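Local coordinates for nisin immunity protein (Lactococcus lactis subsp. lactis, PDB 5XHB), which helps protect the nisin-producing bacterium, as a lipoprotein of the cell membrane, against nisin supplied from outside, at residues H200-R203 with G204-L207; A212-N216 with D217-L221. All coordinates share one frame; numbering follows the deposited sequence.

In the fold
Both contacts lie at the antiparallel sheet of the C-terminal half of the chain: contact 1 where strand 191-202 ends in a turn and loop, contact 2 in the hairpin of strands 210-215 and 218-224. The contact centres are about 14 Å apart. Strands 191-202 and 210-215 are neighbours, and His200 O lies 2.8 Å from Ala212 N, a probable hydrogen bond. Side chains meet as well: His200 CD2 is 3.5 Å from Phe219 CE1, the two rings nearly perpendicular, and Ile202 CD1 is 3.5 Å from Leu221 CD1. Contact 1 lies nearer the chain centre and holds a sulfate, probably from the crystallisation liquor; the centre of contact 2 is about 19 Å from that of the chain.

Contact 1. Residues H200-R203 with G204-L207; sequences HSIR and GKSL. With SO4 (sulfate ion), chain B.
Ile202 and Lys205 close a local beta turn at the end of strand 191-202, where the chain leaves the sheet for the loop leading to strand 210-215. Lys205 N donates to Ile202 O at 3.0 Å, with an N-H...O angle of 147° and the donor somewhat tilted from the carbonyl plane. Alongside this bond the side chains meet only loosely, Ile202 CG2 lying 4.2 Å from Lys205 CG, beyond which the lysine chain is extended and leads away. The turn is of type II, with Arg203 and Gly204 at its corners. Gly204 takes the positive phi (85°) of the third turn position. The Arg203 side chain points out of the turn, and its NE is hydrogen-bonded to Leu151 O of the neighbouring strand. Between the two arms of the turn, water 1 accepts from Ile202 N at 2.8 Å and also lies 2.8 Å from Lys205 O, where it can donate. Beyond the turn, Leu207 reaches back to the strand, its CD2 branch lying 3.5 Å from Ser201 OG and 3.8 Å from Ser201 CA. With chi1 at -53°, OG stands beside the backbone N of Ser201; the hydrogen bonds of this buried hydroxyl go to Gly101 O and Gln155 NE2, while the Leu207 methyl only packs against it. Leu207 N donates to sulfate O1 at 3.0 Å. Ser206 CB packs 3.4 Å from sulfate O4. Ala105 N, Arg107 NH1, Tyr134 OH and Thr208 OG1 also hydrogen-bond the sulfate.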
ATOM      1  N   HIS A 200       4.238  -7.508   7.970  1.00  9.21           N
ATOM      2  CA  HIS A 200       2.864  -7.911   7.697  1.00 10.26           C
ATOM      3  C   HIS A 200       1.983  -6.699   7.605  1.00 10.56           C
ATOM      4  O   HIS A 200       2.221  -5.692   8.272  1.00 10.21           O
ATOM      5  CB  HIS A 200       2.299  -8.811   8.800  1.00  9.77           C
ATOM      6  CG  HIS A 200       2.894 -10.181   8.846  1.00 15.02           C
ATOM      7  ND1 HIS A 200       2.175 -11.311   8.528  1.00 20.24           N
ATOM      8  CD2 HIS A 200       4.133 -10.609   9.196  1.00 18.15           C
ATOM      9  CE1 HIS A 200       2.939 -12.379   8.686  1.00 19.81           C
ATOM     10  NE2 HIS A 200       4.131 -11.980   9.088  1.00 21.14           N
ATOM     11  N   SER A 201       0.936  -6.820   6.795  1.00  9.98           N
ATOM     12  CA  SER A 201      -0.181  -5.882   6.850  1.00 11.26           C
ATOM     13  C   SER A 201      -0.833  -5.924   8.224  1.00 12.01           C
ATOM     14  O   SER A 201      -0.691  -6.903   8.956  1.00 14.29           O
ATOM     15  CB  SER A 201      -1.227  -6.250   5.784  1.00 11.57           C
ATOM     16  OG  SER A 201      -0.610  -6.352   4.514  1.00 20.13           O
ATOM     17  N   ILE A 202      -1.580  -4.878   8.557  1.00 12.64           N
ATOM     18  CA  ILE A 202      -2.409  -4.895   9.750  1.00 13.38           C
ATOM     19  C   ILE A 202      -3.868  -4.947   9.269  1.00 13.63           C
ATOM     20  O   ILE A 202      -4.261  -4.172   8.404  1.00 11.40           O
ATOM     21  CB  ILE A 202      -2.135  -3.670  10.623  1.00 17.27           C
ATOM     22  CG1 ILE A 202      -0.734  -3.781  11.237  1.00 11.96           C
ATOM     23  CG2 ILE A 202      -3.191  -3.503  11.711  1.00 14.11           C
ATOM     24  CD1 ILE A 202      -0.289  -2.519  11.894  1.00 21.32           C
ATOM     25  N   ARG A 203      -4.648  -5.885   9.795  1.00 12.61           N
ATOM     26  CA  ARG A 203      -6.017  -6.082   9.302  1.00 10.83           C
ATOM     27  C   ARG A 203      -6.826  -4.802   9.430  1.00 14.75           C
ATOM     28  O   ARG A 203      -6.773  -4.140  10.459  1.00 13.89           O
ATOM     29  CB  ARG A 203      -6.700  -7.211  10.061  1.00 12.60           C
ATOM     30  CG  ARG A 203      -5.959  -8.512   9.977  1.00 15.21           C
ATOM     31  CD  ARG A 203      -6.755  -9.643  10.603  1.00 15.44           C
ATOM     32  NE  ARG A 203      -5.847 -10.656  11.127  1.00 17.05           N
ATOM     33  CZ  ARG A 203      -6.236 -11.734  11.800  1.00 21.33           C
ATOM     34  NH1 ARG A 203      -7.527 -11.959  12.004  1.00 18.67           N
ATOM     35  NH2 ARG A 203      -5.334 -12.584  12.267  1.00 19.70           N
ATOM     36  N   GLY A 204      -7.530  -4.430   8.367  1.00 12.75           N
ATOM     37  CA  GLY A 204      -8.328  -3.219   8.393  1.00 18.59           C
ATOM     38  C   GLY A 204      -7.589  -1.937   8.068  1.00 17.45           C
ATOM     39  O   GLY A 204      -8.175  -0.860   8.142  1.00 18.80           O
ATOM     40  N   LYS A 205      -6.310  -2.037   7.714  1.00 12.55           N
ATOM     41  CA  LYS A 205      -5.537  -0.860   7.345  1.00 15.75           C
ATOM     42  C   LYS A 205      -4.774  -1.081   6.049  1.00 15.22           C
ATOM     43  O   LYS A 205      -4.195  -2.144   5.843  1.00 14.18           O
ATOM     44  CB  LYS A 205      -4.549  -0.485   8.466  1.00 17.68           C
ATOM     45  CG  LYS A 205      -5.214  -0.313   9.833  1.00 21.32           C
ATOM     46  CD  LYS A 205      -4.356   0.496  10.815  1.00 22.67           C
ATOM     47  CE  LYS A 205      -5.027   0.573  12.195  1.00 24.06           C
ATOM     48  NZ  LYS A 205      -4.231   1.324  13.222  1.00 33.19           N
ATOM     49  N   SER A 206      -4.770  -0.082   5.171  1.00 13.32           N
ATOM     50  CA  SER A 206      -3.891  -0.146   4.007  1.00 18.72           C
ATOM     51  C   SER A 206      -2.426  -0.061   4.447  1.00 16.22           C
ATOM     52  O   SER A 206      -2.129   0.489   5.506  1.00 14.15           O
ATOM     53  CB  SER A 206      -4.221   0.971   3.022  1.00 18.38           C
ATOM     54  OG  SER A 206      -3.840   2.218   3.558  1.00 24.95           O
ATOM     55  N   LEU A 207      -1.515  -0.612   3.646  1.00 15.69           N
ATOM     56  CA  LEU A 207      -0.087  -0.574   3.990  1.00 15.46           C
ATOM     57  C   LEU A 207       0.417   0.862   4.039  1.00 16.79           C
ATOM     58  O   LEU A 207       1.316   1.196   4.813  1.00 16.76           O
ATOM     59  CB  LEU A 207       0.740  -1.383   2.989  1.00 15.99           C
ATOM     60  CG  LEU A 207       0.635  -2.905   3.089  1.00 15.42           C
ATOM     61  CD1 LEU A 207       1.348  -3.574   1.912  1.00 16.60           C
ATOM     62  CD2 LEU A 207       1.222  -3.404   4.409  1.00 12.08           C
TER
HETATM   63  S   SO4 B 301      -1.472  -0.180  -0.029  1.00 19.66           S
HETATM   64  O1  SO4 B 301      -2.024  -1.313   0.743  1.00 17.80           O
HETATM   65  O2  SO4 B 301      -0.053  -0.403  -0.286  1.00 23.78           O
HETATM   66  O3  SO4 B 301      -2.164  -0.042  -1.309  1.00 19.36           O
HETATM   67  O4  SO4 B 301      -1.657   1.021   0.779  1.00 18.52           O
HETATM   68  O   HOH W   1      -1.602  -2.721   6.695  1.00 12.94           O

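Contact 2. Residues A212-N216 with D217-L221; sequences AVEIN and DDFKL
The Phe219 ring carries the Glu214 side chain over one face, with the carboxylate stacked on it at 15° between planes, and its CD1 lies 3.5 Å from Glu214 N. Glu214 CG makes a CH-pi contact 4.0 Å from the ring centroid, and CD sits 3.6 Å from Phe219 CZ. An extended glutamate, CG anti to the backbone N (chi1 -154°), is laid along the ring in this way; its OE1 accepts from Glu198 N. Ala212 CB meets the ring obliquely. Ala212, Glu214 and Phe219 lie on one face of a beta hairpin with a two-residue loop, a type II' turn with Asn216, at positive phi, and Asp217 at its corners. Val213 and Lys220 exchange two nearly straight backbone bonds, and Ile215 and Asp218 exchange another pair next to the turn. On the other face the Lys220 and Ile215 side chains cross at about a right angle, Lys220 CG 4.0 Å from Ile215 CG1. The lysine bends at chi2 and brings NZ to 2.9 Å from Asp218 OD2, a salt bridge using that oxygen's syn lone pair. Water 2 donates to both Asp218 OD1 and Ile215 O, tying the carboxylate to the turn.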
ATOM      1  N   ALA A 212       3.022  -3.823  10.172  1.00  9.86           N
ATOM      2  CA  ALA A 212       3.678  -4.406  11.336  1.00 10.71           C
ATOM      3  C   ALA A 212       5.090  -4.865  10.989  1.00 11.72           C
ATOM      4  O   ALA A 212       5.306  -5.487   9.952  1.00 12.64           O
ATOM      5  CB  ALA A 212       2.864  -5.577  11.874  1.00 11.47           C
ATOM      6  N   VAL A 213       6.052  -4.536  11.840  1.00 10.94           N
ATOM      7  CA  VAL A 213       7.431  -4.962  11.604  1.00  9.46           C
ATOM      8  C   VAL A 213       7.906  -5.789  12.781  1.00 10.76           C
ATOM      9  O   VAL A 213       7.794  -5.360  13.925  1.00 11.05           O
ATOM     10  CB  VAL A 213       8.390  -3.757  11.419  1.00 10.64           C
ATOM     11  CG1 VAL A 213       9.777  -4.252  10.926  1.00 14.76           C
ATOM     12  CG2 VAL A 213       7.793  -2.753  10.461  1.00 19.22           C
ATOM     13  N   GLU A 214       8.428  -6.977  12.498  1.00 11.37           N
ATOM     14  CA  GLU A 214       9.020  -7.821  13.519  1.00 12.79           C
ATOM     15  C   GLU A 214      10.363  -7.234  13.961  1.00 12.12           C
ATOM     16  O   GLU A 214      11.292  -7.123  13.158  1.00 12.29           O
ATOM     17  CB  GLU A 214       9.198  -9.243  12.974  1.00 15.96           C
ATOM     18  CG  GLU A 214       9.198 -10.329  14.015  1.00 16.42           C
ATOM     19  CD  GLU A 214       9.079 -11.719  13.401  1.00 19.19           C
ATOM     20  OE1 GLU A 214       9.424 -11.898  12.201  1.00 15.70           O
ATOM     21  OE2 GLU A 214       8.647 -12.636  14.126  1.00 17.99           O
ATOM     22  N   ILE A 215      10.434  -6.805  15.219  1.00  9.67           N
ATOM     23  CA  ILE A 215      11.663  -6.279  15.805  1.00 10.65           C
ATOM     24  C   ILE A 215      12.031  -7.192  16.954  1.00 12.16           C
ATOM     25  O   ILE A 215      11.274  -7.299  17.917  1.00 13.54           O
ATOM     26  CB  ILE A 215      11.517  -4.847  16.342  1.00 11.73           C
ATOM     27  CG1 ILE A 215      11.067  -3.869  15.243  1.00 12.61           C
ATOM     28  CG2 ILE A 215      12.825  -4.388  16.976  1.00 12.79           C
ATOM     29  CD1 ILE A 215      12.027  -3.747  14.102  1.00 11.23           C
ATOM     30  N   ASN A 216      13.189  -7.833  16.864  1.00 11.49           N
ATOM     31  CA  ASN A 216      13.577  -8.835  17.858  1.00 11.45           C
ATOM     32  C   ASN A 216      12.460  -9.872  18.003  1.00 13.90           C
ATOM     33  O   ASN A 216      12.133 -10.548  17.026  1.00 13.71           O
ATOM     34  CB  ASN A 216      13.948  -8.137  19.165  1.00 12.69           C
ATOM     35  CG  ASN A 216      15.109  -7.174  18.966  1.00 15.58           C
ATOM     36  OD1 ASN A 216      15.873  -7.327  18.013  1.00 12.61           O
ATOM     37  ND2 ASN A 216      15.224  -6.160  19.826  1.00 16.84           N
ATOM     38  N   ASP A 217      11.833  -9.984  19.169  1.00  9.67           N
ATOM     39  CA  ASP A 217      10.850 -11.043  19.341  1.00 11.10           C
ATOM     40  C   ASP A 217       9.390 -10.594  19.352  1.00 16.50           C
ATOM     41  O   ASP A 217       8.540 -11.314  19.876  1.00 17.66           O
ATOM     42  CB  ASP A 217      11.127 -11.811  20.634  1.00 11.32           C
ATOM     43  CG  ASP A 217      12.441 -12.555  20.584  1.00 15.95           C
ATOM     44  OD1 ASP A 217      12.541 -13.517  19.802  1.00 18.58           O
ATOM     45  OD2 ASP A 217      13.371 -12.166  21.309  1.00 20.82           O
ATOM     46  N   ASP A 218       9.072  -9.430  18.801  1.00 16.45           N
ATOM     47  CA  ASP A 218       7.648  -9.180  18.580  1.00 16.95           C
ATOM     48  C   ASP A 218       7.355  -8.147  17.521  1.00 16.10           C
ATOM     49  O   ASP A 218       8.211  -7.351  17.120  1.00 13.28           O
ATOM     50  CB  ASP A 218       6.921  -8.807  19.886  1.00 31.82           C
ATOM     51  CG  ASP A 218       7.157  -7.398  20.306  1.00 35.20           C
ATOM     52  OD1 ASP A 218       8.332  -6.979  20.254  1.00 35.22           O
ATOM     53  OD2 ASP A 218       6.162  -6.715  20.690  1.00 33.53           O
ATOM     54  N   PHE A 219       6.109  -8.182  17.063  1.00 13.56           N
ATOM     55  CA  PHE A 219       5.684  -7.309  15.988  1.00 12.35           C
ATOM     56  C   PHE A 219       5.343  -5.939  16.539  1.00 13.86           C
ATOM     57  O   PHE A 219       4.562  -5.820  17.489  1.00 14.86           O
ATOM     58  CB  PHE A 219       4.500  -7.922  15.255  1.00 13.90           C
ATOM     59  CG  PHE A 219       4.897  -8.998  14.287  1.00 12.79           C
ATOM     60  CD1 PHE A 219       5.361  -8.661  13.019  1.00 12.46           C
ATOM     61  CD2 PHE A 219       4.823 -10.335  14.646  1.00 17.74           C
ATOM     62  CE1 PHE A 219       5.733  -9.654  12.121  1.00 16.48           C
ATOM     63  CE2 PHE A 219       5.200 -11.332  13.754  1.00 20.60           C
ATOM     64  CZ  PHE A 219       5.660 -10.986  12.492  1.00 18.21           C
ATOM     65  N   LYS A 220       5.946  -4.907  15.945  1.00 11.84           N
ATOM     66  CA  LYS A 220       5.705  -3.524  16.350  1.00 12.97           C
ATOM     67  C   LYS A 220       4.938  -2.753  15.277  1.00 13.55           C
ATOM     68  O   LYS A 220       5.121  -2.989  14.087  1.00 12.54           O
ATOM     69  CB  LYS A 220       7.033  -2.807  16.617  1.00 15.99           C
ATOM     70  CG  LYS A 220       7.895  -3.462  17.691  1.00 15.27           C
ATOM     71  CD  LYS A 220       7.163  -3.519  19.033  1.00 16.65           C
ATOM     72  CE  LYS A 220       8.157  -3.783  20.187  1.00 22.08           C
ATOM     73  NZ  LYS A 220       7.509  -4.312  21.424  1.00 35.13           N
ATOM     74  N   LEU A 221       4.135  -1.787  15.712  1.00 13.43           N
ATOM     75  CA  LEU A 221       3.355  -0.950  14.814  1.00 12.92           C
ATOM     76  C   LEU A 221       4.200   0.136  14.176  1.00 14.32           C
ATOM     77  O   LEU A 221       4.885   0.891  14.879  1.00 18.14           O
ATOM     78  CB  LEU A 221       2.189  -0.323  15.592  1.00 12.90           C
ATOM     79  CG  LEU A 221       1.479   0.845  14.907  1.00 14.73           C
ATOM     80  CD1 LEU A 221       0.790   0.342  13.663  1.00 20.51           C
ATOM     81  CD2 LEU A 221       0.486   1.515  15.866  1.00 18.30           C
TER
HETATM   82  O   HOH W   2      10.751  -5.834  20.154  1.00 23.93           O